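Local coordinates for putative GTP pyrophosphokinase (Streptococcus mutans, PDB 3L9D), which probably transfers pyrophosphate from ATP to GTP, the first step in making the alarmone ppGpp, at residues A[68-79]-A[104-114]; A[114-125]-A[172-180]. All coordinates share one frame; numbering follows the deposited sequence.

Contact 1: residues A[68-79]-A[104-114]; sequences HSPIEFVTGRVK and DIAGLRIMVQF
An antiparallel strand pair at one edge of the central sheet joins 73-78, an outermost strand, to 106-112; their short axes approach to 4.7 Å at 166°. Phe73 with Met111, Thr75 with Arg109 and Arg77 with Gly107 are the hydrogen-bonded pairs. The ladder runs without a break to Lys79 N, which donates to Ile105 O; Arg109 N to Thr75 O, 3.0 Å, is nearly straight at 171°. At the other end it breaks into a classic beta bulge: Glu72 N (2.7 Å) and Phe73 N (3.3 Å) both donate to Met111 O, so one carbonyl oxygen serves two consecutive amides.

At the bulge itself, Met111 lies across one face of the Phe73 ring. Met111 CB sits over that face in a CH-pi contact, 3.7 Å from the Phe73 centroid and 16° off the normal, displaced toward the rim. Bends at chi2 and chi3 curl the thioether back, so that Met111 CE meets Phe73 CE1 at 3.7 Å while SD stands oblique to the ring, a Met-aromatic contact. On the same face of the sheet, Thr75 OG1 rests against Arg109 CB, and a water bridges that hydroxyl to Arg109 NH1, lying in the guanidinium plane. Val74, Leu108 and Ile110 point to the opposite, apolar face; just before the strand, Ile71 CG1 packs on Ile110 CG2 at 3.6 Å, and Ile71 also touches Val121 of helix 117-126, while Leu108 meets Leu51 of helix 42-64. At the far end Lys79, bent at chi3 and chi4, brings NZ to Asp104 OD2 at 3.4 Å, a weak salt bridge. Through 106-112 the pair continues into strand 164-176, giving the outer antiparallel strand pair of the mixed five-stranded sheet of a RelA/SpoT-type, nucleotidyltransferase-like domain.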
loop_
_atom_site.group_PDB
_atom_site.type_symbol
_atom_site.label_atom_id
_atom_site.label_comp_id
_atom_site.label_asym_id
_atom_site.label_seq_id
_atom_site.Cartn_x
_atom_site.Cartn_y
_atom_site.Cartn_z
ATOM N N HIS A 68 -11.530 17.604 -5.235
ATOM C CA HIS A 68 -11.474 16.152 -5.100
ATOM C C HIS A 68 -10.130 15.691 -4.538
ATOM O O HIS A 68 -9.049 16.155 -4.961
ATOM C CB HIS A 68 -11.706 15.455 -6.429
ATOM C CG HIS A 68 -11.544 13.963 -6.363
ATOM N ND1 HIS A 68 -12.447 13.141 -5.720
ATOM C CD2 HIS A 68 -10.590 13.148 -6.872
ATOM C CE1 HIS A 68 -12.050 11.887 -5.831
ATOM N NE2 HIS A 68 -10.927 11.861 -6.527
ATOM N N SER A 69 -10.219 14.767 -3.586
ATOM C CA SER A 69 -9.061 14.184 -2.941
ATOM C C SER A 69 -8.730 12.826 -3.550
ATOM O O SER A 69 -9.572 11.933 -3.573
ATOM C CB SER A 69 -9.331 14.034 -1.446
ATOM O OG SER A 69 -8.247 13.415 -0.784
ATOM N N PRO A 70 -7.490 12.669 -4.033
ATOM C CA PRO A 70 -7.014 11.404 -4.604
ATOM C C PRO A 70 -6.982 10.308 -3.545
ATOM O O PRO A 70 -7.044 9.125 -3.884
ATOM C CB PRO A 70 -5.578 11.724 -5.037
ATOM C CG PRO A 70 -5.474 13.224 -4.998
ATOM C CD PRO A 70 -6.426 13.685 -3.958
ATOM N N ILE A 71 -6.873 10.704 -2.277
ATOM C CA ILE A 71 -6.802 9.743 -1.186
ATOM C C ILE A 71 -8.145 9.663 -0.469
ATOM O O ILE A 71 -8.736 10.691 -0.119
ATOM C CB ILE A 71 -5.700 10.107 -0.169
ATOM C CG1 ILE A 71 -4.320 10.129 -0.827
ATOM C CG2 ILE A 71 -5.686 9.127 0.987
ATOM C CD1 ILE A 71 -3.183 10.457 0.151
ATOM N N GLU A 72 -8.638 8.446 -0.257
ATOM C CA GLU A 72 -9.908 8.284 0.429
ATOM C C GLU A 72 -9.664 7.982 1.881
ATOM O O GLU A 72 -10.282 8.588 2.744
ATOM C CB GLU A 72 -10.763 7.192 -0.204
ATOM C CG GLU A 72 -11.754 7.747 -1.177
ATOM C CD GLU A 72 -12.933 6.818 -1.370
ATOM O OE1 GLU A 72 -12.727 5.656 -1.797
ATOM O OE2 GLU A 72 -14.073 7.253 -1.098
ATOM N N PHE A 73 -8.774 7.030 2.149
ATOM C CA PHE A 73 -8.312 6.812 3.509
ATOM C C PHE A 73 -7.019 6.029 3.585
ATOM O O PHE A 73 -6.479 5.615 2.579
ATOM C CB PHE A 73 -9.383 6.158 4.361
ATOM C CG PHE A 73 -9.744 4.785 3.928
ATOM C CD1 PHE A 73 -9.188 3.675 4.566
ATOM C CD2 PHE A 73 -10.675 4.587 2.903
ATOM C CE1 PHE A 73 -9.543 2.369 4.179
ATOM C CE2 PHE A 73 -11.042 3.294 2.515
ATOM C CZ PHE A 73 -10.465 2.181 3.147
ATOM N N VAL A 74 -6.527 5.828 4.796
ATOM C CA VAL A 74 -5.173 5.358 4.980
ATOM C C VAL A 74 -5.076 4.417 6.155
ATOM O O VAL A 74 -5.460 4.764 7.276
ATOM C CB VAL A 74 -4.243 6.541 5.247
ATOM C CG1 VAL A 74 -2.843 6.057 5.563
ATOM C CG2 VAL A 74 -4.257 7.495 4.065
ATOM N N THR A 75 -4.532 3.237 5.891
ATOM C CA THR A 75 -4.294 2.231 6.911
ATOM C C THR A 75 -2.809 1.889 6.929
ATOM O O THR A 75 -2.057 2.352 6.076
ATOM C CB THR A 75 -5.110 0.973 6.598
ATOM O OG1 THR A 75 -4.599 0.354 5.404
ATOM C CG2 THR A 75 -6.565 1.349 6.384
ATOM N N GLY A 76 -2.371 1.091 7.895
ATOM C CA GLY A 76 -0.969 0.719 7.943
ATOM C C GLY A 76 -0.560 -0.010 9.208
ATOM O O GLY A 76 -1.093 0.239 10.283
ATOM N N ARG A 77 0.403 -0.913 9.081
ATOM C CA ARG A 77 0.874 -1.660 10.230
ATOM C C ARG A 77 2.278 -2.177 10.018
ATOM O O ARG A 77 2.732 -2.317 8.892
ATOM C CB ARG A 77 -0.059 -2.828 10.498
ATOM C CG ARG A 77 0.046 -3.975 9.518
ATOM C CD ARG A 77 -0.995 -5.031 9.883
ATOM N NE ARG A 77 -0.964 -5.340 11.317
ATOM C CZ ARG A 77 -0.514 -6.481 11.843
ATOM N NH1 ARG A 77 -0.078 -7.454 11.057
ATOM N NH2 ARG A 77 -0.515 -6.654 13.163
ATOM N N VAL A 78 2.971 -2.456 11.107
ATOM C CA VAL A 78 4.274 -3.076 11.007
ATOM C C VAL A 78 4.055 -4.542 10.696
ATOM O O VAL A 78 3.122 -5.156 11.199
ATOM C CB VAL A 78 5.061 -2.913 12.305
ATOM C CG1 VAL A 78 6.421 -3.559 12.184
ATOM C CG2 VAL A 78 5.214 -1.441 12.630
ATOM N N LYS A 79 4.894 -5.097 9.834
ATOM C CA LYS A 79 4.764 -6.495 9.441
ATOM C C LYS A 79 5.086 -7.376 10.641
ATOM O O LYS A 79 6.060 -7.119 11.345
ATOM C CB LYS A 79 5.690 -6.791 8.261
ATOM C CG LYS A 79 5.833 -8.254 7.958
ATOM C CD LYS A 79 6.786 -8.503 6.794
ATOM C CE LYS A 79 6.145 -8.163 5.465
ATOM N NZ LYS A 79 6.424 -9.243 4.480
ATOM N N ASP A 104 9.720 -3.783 3.162
ATOM C CA ASP A 104 8.322 -3.666 3.547
ATOM C C ASP A 104 8.050 -3.992 5.014
ATOM O O ASP A 104 6.987 -4.499 5.358
ATOM C CB ASP A 104 7.457 -4.555 2.648
ATOM C CG ASP A 104 7.879 -6.037 2.675
ATOM O OD1 ASP A 104 8.976 -6.369 3.171
ATOM O OD2 ASP A 104 7.093 -6.882 2.188
ATOM N N ILE A 105 9.004 -3.720 5.887
ATOM C CA ILE A 105 8.741 -3.945 7.292
ATOM C C ILE A 105 7.580 -3.028 7.727
ATOM O O ILE A 105 6.506 -3.504 8.106
ATOM C CB ILE A 105 10.007 -3.788 8.140
ATOM C CG1 ILE A 105 11.005 -4.882 7.737
ATOM C CG2 ILE A 105 9.680 -3.845 9.638
ATOM C CD1 ILE A 105 12.250 -4.938 8.580
ATOM N N ALA A 106 7.768 -1.718 7.626
ATOM C CA ALA A 106 6.625 -0.828 7.746
ATOM C C ALA A 106 5.838 -0.955 6.454
ATOM O O ALA A 106 6.417 -0.887 5.366
ATOM C CB ALA A 106 7.072 0.597 7.959
ATOM N N GLY A 107 4.528 -1.146 6.569
ATOM C CA GLY A 107 3.685 -1.238 5.392
ATOM C C GLY A 107 2.497 -0.298 5.455
ATOM O O GLY A 107 1.782 -0.278 6.454
ATOM N N LEU A 108 2.282 0.486 4.399
ATOM C CA LEU A 108 1.173 1.429 4.379
ATOM C C LEU A 108 0.260 1.231 3.191
ATOM O O LEU A 108 0.688 0.790 2.131
ATOM C CB LEU A 108 1.675 2.867 4.414
ATOM C CG LEU A 108 2.019 3.376 5.814
ATOM C CD1 LEU A 108 3.484 3.649 5.943
ATOM C CD2 LEU A 108 1.192 4.616 6.134
ATOM N N ARG A 109 -1.007 1.566 3.371
ATOM C CA ARG A 109 -1.977 1.434 2.300
ATOM C C ARG A 109 -2.730 2.727 2.081
ATOM O O ARG A 109 -3.356 3.236 2.992
ATOM C CB ARG A 109 -2.975 0.326 2.609
ATOM C CG ARG A 109 -2.350 -1.023 2.625
ATOM C CD ARG A 109 -3.346 -2.073 2.219
ATOM N NE ARG A 109 -2.680 -3.370 2.152
ATOM C CZ ARG A 109 -3.125 -4.464 2.763
ATOM N NH1 ARG A 109 -4.252 -4.404 3.478
ATOM N NH2 ARG A 109 -2.445 -5.609 2.651
ATOM N N ILE A 110 -2.674 3.246 0.860
ATOM C CA ILE A 110 -3.436 4.431 0.507
ATOM C C ILE A 110 -4.599 3.995 -0.366
ATOM O O ILE A 110 -4.399 3.552 -1.502
ATOM C CB ILE A 110 -2.544 5.470 -0.189
ATOM C CG1 ILE A 110 -1.415 5.885 0.771
ATOM C CG2 ILE A 110 -3.355 6.655 -0.660
ATOM C CD1 ILE A 110 -0.410 6.906 0.227
ATOM N N MET A 111 -5.807 4.076 0.181
ATOM C CA MET A 111 -7.021 3.710 -0.550
ATOM C C MET A 111 -7.541 4.886 -1.373
ATOM O O MET A 111 -7.880 5.937 -0.832
ATOM C CB MET A 111 -8.103 3.209 0.414
ATOM C CG MET A 111 -8.423 1.725 0.269
ATOM S SD MET A 111 -6.980 0.657 0.535
ATOM C CE MET A 111 -6.716 0.899 2.295
ATOM N N VAL A 112 -7.589 4.706 -2.687
ATOM C CA VAL A 112 -8.088 5.727 -3.602
ATOM C C VAL A 112 -9.424 5.296 -4.182
ATOM O O VAL A 112 -9.710 4.105 -4.244
ATOM C CB VAL A 112 -7.114 5.979 -4.787
ATOM C CG1 VAL A 112 -5.763 6.534 -4.290
ATOM C CG2 VAL A 112 -6.944 4.696 -5.630
ATOM N N GLN A 113 -10.228 6.272 -4.603
ATOM C CA GLN A 113 -11.530 6.010 -5.195
ATOM C C GLN A 113 -11.483 5.507 -6.650
ATOM O O GLN A 113 -12.216 4.579 -6.998
ATOM C CB GLN A 113 -12.456 7.229 -5.090
ATOM C CG GLN A 113 -13.927 6.840 -5.379
ATOM C CD GLN A 113 -14.922 7.994 -5.351
ATOM O OE1 GLN A 113 -14.553 9.178 -5.379
ATOM N NE2 GLN A 113 -16.203 7.643 -5.315
ATOM N N PHE A 114 -10.634 6.108 -7.486
ATOM C CA PHE A 114 -10.556 5.735 -8.910
ATOM C C PHE A 114 -9.179 5.239 -9.340
ATOM O O PHE A 114 -8.159 5.675 -8.808
ATOM C CB PHE A 114 -10.944 6.914 -9.792
ATOM C CG PHE A 114 -12.314 7.443 -9.521
ATOM C CD1 PHE A 114 -13.437 6.698 -9.848
ATOM C CD2 PHE A 114 -12.487 8.697 -8.947
ATOM C CE1 PHE A 114 -14.718 7.201 -9.600
ATOM C CE2 PHE A 114 -13.755 9.200 -8.700
ATOM C CZ PHE A 114 -14.871 8.458 -9.028
HETATM O O HOH W 1 -10.136 8.961 -3.799
HETATM O O HOH W 2 -5.575 -2.090 4.455
#

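Contact 2: residues A[114-125]-A[172-180]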
loop_
_atom_site.group_PDB
_atom_site.type_symbol
_atom_site.label_atom_id
_atom_site.label_comp_id
_atom_site.label_asym_id
_atom_site.label_seq_id
_atom_site.Cartn_x
_atom_site.Cartn_y
_atom_site.Cartn_z
ATOM N N PHE A 114 -10.634 6.108 -7.486
ATOM C CA PHE A 114 -10.556 5.735 -8.910
ATOM C C PHE A 114 -9.179 5.239 -9.340
ATOM O O PHE A 114 -8.159 5.675 -8.808
ATOM C CB PHE A 114 -10.944 6.914 -9.792
ATOM C CG PHE A 114 -12.314 7.443 -9.521
ATOM C CD1 PHE A 114 -13.437 6.698 -9.848
ATOM C CD2 PHE A 114 -12.487 8.697 -8.947
ATOM C CE1 PHE A 114 -14.718 7.201 -9.600
ATOM C CE2 PHE A 114 -13.755 9.200 -8.700
ATOM C CZ PHE A 114 -14.871 8.458 -9.028
ATOM N N VAL A 115 -9.141 4.337 -10.311
ATOM C CA VAL A 115 -7.860 3.896 -10.858
ATOM C C VAL A 115 -7.007 5.128 -11.177
ATOM O O VAL A 115 -5.817 5.201 -10.857
ATOM C CB VAL A 115 -8.051 3.079 -12.136
ATOM C CG1 VAL A 115 -6.789 3.109 -12.956
ATOM C CG2 VAL A 115 -8.459 1.645 -11.802
ATOM N N ASP A 116 -7.651 6.117 -11.778
ATOM C CA ASP A 116 -6.986 7.333 -12.180
ATOM C C ASP A 116 -6.351 8.089 -11.013
ATOM O O ASP A 116 -5.330 8.763 -11.199
ATOM C CB ASP A 116 -7.971 8.221 -12.939
ATOM C CG ASP A 116 -8.680 7.469 -14.057
ATOM O OD1 ASP A 116 -9.662 6.739 -13.776
ATOM O OD2 ASP A 116 -8.251 7.603 -15.221
ATOM N N ASP A 117 -6.929 7.984 -9.816
ATOM C CA ASP A 117 -6.367 8.709 -8.670
ATOM C C ASP A 117 -4.974 8.223 -8.241
ATOM O O ASP A 117 -4.274 8.918 -7.506
ATOM C CB ASP A 117 -7.312 8.680 -7.473
ATOM C CG ASP A 117 -8.578 9.455 -7.711
ATOM O OD1 ASP A 117 -8.525 10.524 -8.357
ATOM O OD2 ASP A 117 -9.630 8.998 -7.222
ATOM N N VAL A 118 -4.577 7.039 -8.696
ATOM C CA VAL A 118 -3.278 6.471 -8.351
ATOM C C VAL A 118 -2.102 7.357 -8.779
ATOM O O VAL A 118 -1.168 7.582 -7.995
ATOM C CB VAL A 118 -3.083 5.051 -8.952
ATOM C CG1 VAL A 118 -1.661 4.491 -8.634
ATOM C CG2 VAL A 118 -4.186 4.098 -8.480
ATOM N N ASN A 119 -2.132 7.854 -10.015
ATOM C CA ASN A 119 -1.035 8.689 -10.509
ATOM C C ASN A 119 -0.959 10.028 -9.779
ATOM O O ASN A 119 0.133 10.564 -9.564
ATOM C CB ASN A 119 -1.097 8.886 -12.030
ATOM C CG ASN A 119 -0.709 7.623 -12.810
ATOM O OD1 ASN A 119 0.086 6.793 -12.344
ATOM N ND2 ASN A 119 -1.273 7.478 -14.015
ATOM N N ASP A 120 -2.108 10.568 -9.384
ATOM C CA ASP A 120 -2.109 11.798 -8.594
ATOM C C ASP A 120 -1.480 11.552 -7.212
ATOM O O ASP A 120 -0.621 12.314 -6.767
ATOM C CB ASP A 120 -3.512 12.399 -8.479
ATOM C CG ASP A 120 -4.149 12.667 -9.838
ATOM O OD1 ASP A 120 -3.424 13.093 -10.773
ATOM O OD2 ASP A 120 -5.378 12.448 -9.966
ATOM N N VAL A 121 -1.886 10.477 -6.541
ATOM C CA VAL A 121 -1.220 10.107 -5.304
ATOM C C VAL A 121 0.278 9.956 -5.533
ATOM O O VAL A 121 1.087 10.272 -4.654
ATOM C CB VAL A 121 -1.754 8.797 -4.733
ATOM C CG1 VAL A 121 -0.785 8.266 -3.655
ATOM C CG2 VAL A 121 -3.179 8.993 -4.208
ATOM N N LEU A 122 0.649 9.484 -6.723
ATOM C CA LEU A 122 2.057 9.217 -7.050
ATOM C C LEU A 122 2.836 10.519 -7.184
ATOM O O LEU A 122 3.880 10.676 -6.570
ATOM C CB LEU A 122 2.161 8.382 -8.328
ATOM C CG LEU A 122 2.758 6.968 -8.300
ATOM C CD1 LEU A 122 2.903 6.376 -6.884
ATOM C CD2 LEU A 122 2.029 6.017 -9.274
ATOM N N GLU A 123 2.313 11.458 -7.967
ATOM C CA GLU A 123 2.939 12.778 -8.114
ATOM C C GLU A 123 3.212 13.450 -6.770
ATOM O O GLU A 123 4.261 14.086 -6.582
ATOM C CB GLU A 123 2.090 13.715 -8.986
ATOM C CG GLU A 123 1.819 13.206 -10.391
ATOM N N LEU A 124 2.268 13.311 -5.845
ATOM C CA LEU A 124 2.405 13.889 -4.519
ATOM C C LEU A 124 3.545 13.226 -3.762
ATOM O O LEU A 124 4.371 13.902 -3.149
ATOM C CB LEU A 124 1.100 13.741 -3.731
ATOM C CG LEU A 124 -0.084 14.565 -4.237
ATOM C CD1 LEU A 124 -1.395 13.844 -4.030
ATOM C CD2 LEU A 124 -0.087 15.921 -3.566
ATOM N N LEU A 125 3.576 11.899 -3.800
ATOM C CA LEU A 125 4.576 11.132 -3.065
ATOM C C LEU A 125 6.004 11.443 -3.530
ATOM O O LEU A 125 6.924 11.598 -2.707
ATOM C CB LEU A 125 4.290 9.638 -3.210
ATOM C CG LEU A 125 3.675 8.869 -2.046
ATOM C CD1 LEU A 125 2.725 9.728 -1.256
ATOM C CD2 LEU A 125 3.002 7.595 -2.562
ATOM N N ILE A 172 4.556 1.399 0.616
ATOM C CA ILE A 172 3.257 2.012 0.418
ATOM C C ILE A 172 2.529 1.352 -0.745
ATOM O O ILE A 172 2.992 1.387 -1.886
ATOM C CB ILE A 172 3.428 3.501 0.096
ATOM C CG1 ILE A 172 4.216 4.179 1.204
ATOM C CG2 ILE A 172 2.087 4.177 -0.078
ATOM C CD1 ILE A 172 4.879 5.458 0.768
ATOM N N GLN A 173 1.388 0.739 -0.480
ATOM C CA GLN A 173 0.573 0.234 -1.582
ATOM C C GLN A 173 -0.613 1.135 -1.821
ATOM O O GLN A 173 -1.278 1.554 -0.866
ATOM C CB GLN A 173 0.113 -1.201 -1.334
ATOM C CG GLN A 173 1.267 -2.180 -1.392
ATOM C CD GLN A 173 0.817 -3.599 -1.230
ATOM O OE1 GLN A 173 -0.215 -3.994 -1.765
ATOM N NE2 GLN A 173 1.583 -4.381 -0.481
ATOM N N ILE A 174 -0.867 1.434 -3.090
ATOM C CA ILE A 174 -1.966 2.306 -3.475
ATOM C C ILE A 174 -3.043 1.466 -4.192
ATOM O O ILE A 174 -2.745 0.718 -5.124
ATOM C CB ILE A 174 -1.427 3.456 -4.353
ATOM C CG1 ILE A 174 -0.184 4.062 -3.685
ATOM C CG2 ILE A 174 -2.500 4.509 -4.604
ATOM C CD1 ILE A 174 0.630 4.985 -4.556
ATOM N N ARG A 175 -4.293 1.574 -3.756
ATOM C CA ARG A 175 -5.326 0.639 -4.202
ATOM C C ARG A 175 -6.695 1.275 -4.286
ATOM O O ARG A 175 -7.032 2.134 -3.477
ATOM C CB ARG A 175 -5.428 -0.517 -3.206
ATOM C CG ARG A 175 -4.231 -1.429 -3.167
ATOM C CD ARG A 175 -4.416 -2.502 -2.124
ATOM N NE ARG A 175 -3.343 -3.494 -2.138
ATOM C CZ ARG A 175 -3.299 -4.556 -1.339
ATOM N NH1 ARG A 175 -4.269 -4.772 -0.459
ATOM N NH2 ARG A 175 -2.291 -5.410 -1.424
ATOM N N THR A 176 -7.517 0.823 -5.227
ATOM C CA THR A 176 -8.952 1.121 -5.135
ATOM C C THR A 176 -9.605 0.289 -4.028
ATOM O O THR A 176 -9.038 -0.680 -3.528
ATOM C CB THR A 176 -9.717 0.895 -6.470
ATOM O OG1 THR A 176 -9.505 -0.442 -6.955
ATOM C CG2 THR A 176 -9.273 1.891 -7.504
ATOM N N LEU A 177 -10.810 0.672 -3.642
ATOM C CA LEU A 177 -11.542 -0.093 -2.655
ATOM C C LEU A 177 -11.684 -1.555 -3.143
ATOM O O LEU A 177 -11.410 -2.512 -2.395
ATOM C CB LEU A 177 -12.892 0.581 -2.416
ATOM C CG LEU A 177 -12.900 1.955 -1.703
ATOM C CD1 LEU A 177 -11.475 2.543 -1.440
ATOM C CD2 LEU A 177 -13.804 3.004 -2.423
ATOM N N ALA A 178 -12.069 -1.724 -4.410
ATOM C CA ALA A 178 -12.216 -3.061 -4.998
ATOM C C ALA A 178 -10.901 -3.834 -5.059
ATOM O O ALA A 178 -10.865 -5.039 -4.770
ATOM C CB ALA A 178 -12.857 -2.986 -6.384
ATOM N N MET A 179 -9.825 -3.145 -5.441
ATOM C CA MET A 179 -8.497 -3.766 -5.472
ATOM C C MET A 179 -8.137 -4.318 -4.112
ATOM O O MET A 179 -7.630 -5.432 -3.989
ATOM C CB MET A 179 -7.429 -2.759 -5.884
ATOM C CG MET A 179 -7.179 -2.684 -7.375
ATOM S SD MET A 179 -6.111 -1.282 -7.753
ATOM C CE MET A 179 -7.119 -0.466 -8.986
ATOM N N ASN A 180 -8.390 -3.514 -3.091
ATOM C CA ASN A 180 -8.078 -3.904 -1.735
ATOM C C ASN A 180 -8.952 -5.049 -1.239
ATOM O O ASN A 180 -8.452 -5.960 -0.590
ATOM C CB ASN A 180 -8.186 -2.725 -0.790
ATOM C CG ASN A 180 -7.738 -3.086 0.598
ATOM O OD1 ASN A 180 -6.617 -3.580 0.790
ATOM N ND2 ASN A 180 -8.615 -2.871 1.579
#
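Ile174 overlaps the sheet-facing side of helix 117-125, and its two branches divide the work. Ile174 CD1 meets Leu122 CD1 at 3.5 Å and Val121 CG1 at 3.7 Å, the valine approaching tip to tip and the leucine crossing at a slant. Leu125 also points its tip at this methyl, with Leu125 CD2 4.1 Å from Ile174 CD1. The other branch, CG2, lies anti to the backbone N and turns to Val118 CG1. Four side chains spread over two helical turns thus bear on one isoleucine. Farther along, Leu125 CD2 reaches Ile172 CG2 more loosely.

The helix axis passes 9.0 Å from that of strand 172-176 and runs nearly against it, at 153°. This is helix-on-sheet packing in an alpha/beta fold: Ile172 and Ile174 alternate with Gln173 and Arg175, so the isoleucines face the helix while Arg175 starts away from it. On the far side of the strand, Arg175 NH1 donates to Asn180 OD1, which lies close to the guanidinium plane.

Where the strand gives way to helix 177-193, Thr176 is the N-cap. Its chi1 of 55° sets Thr176 OG1 between the backbone N and the carbonyl carbon, where it accepts from Met179 N at 3.1 Å in the capping box; the hydroxyl also bonds to Asp216. The same rotamer turns Thr176 CG2 against the backbone of Phe114 and Val115, 3.7 Å from Val115 N. Beside it Met179, bent at chi3, lays CE against Val115 CG2, the two side chains crossing at about a right angle.

How the contacts relate
Contact 1 is complete, in chain order, before the segments of contact 2 come together, and Phe114 belongs to both, since strand 106-112 leads directly into helix 117-126. Their centres lie about 8 Å apart. Both reach one mixed sheet, in which strand 106-112 lies between 73-78 and 164-176: its antiparallel edge serves contact 1, while its parallel edge pairs with the strand of contact 2, where Leu108 O and Gln173 N are 2.7 Å apart, a probable hydrogen bond. Helix 117-126 packs over Ile172 and Ile174 and the Val112 end of strand 106-112, Val112 CG1 touching Val121 CG2 at 3.6 Å. Contact 1 thus adds the edge strand, and contact 2 the helical layer.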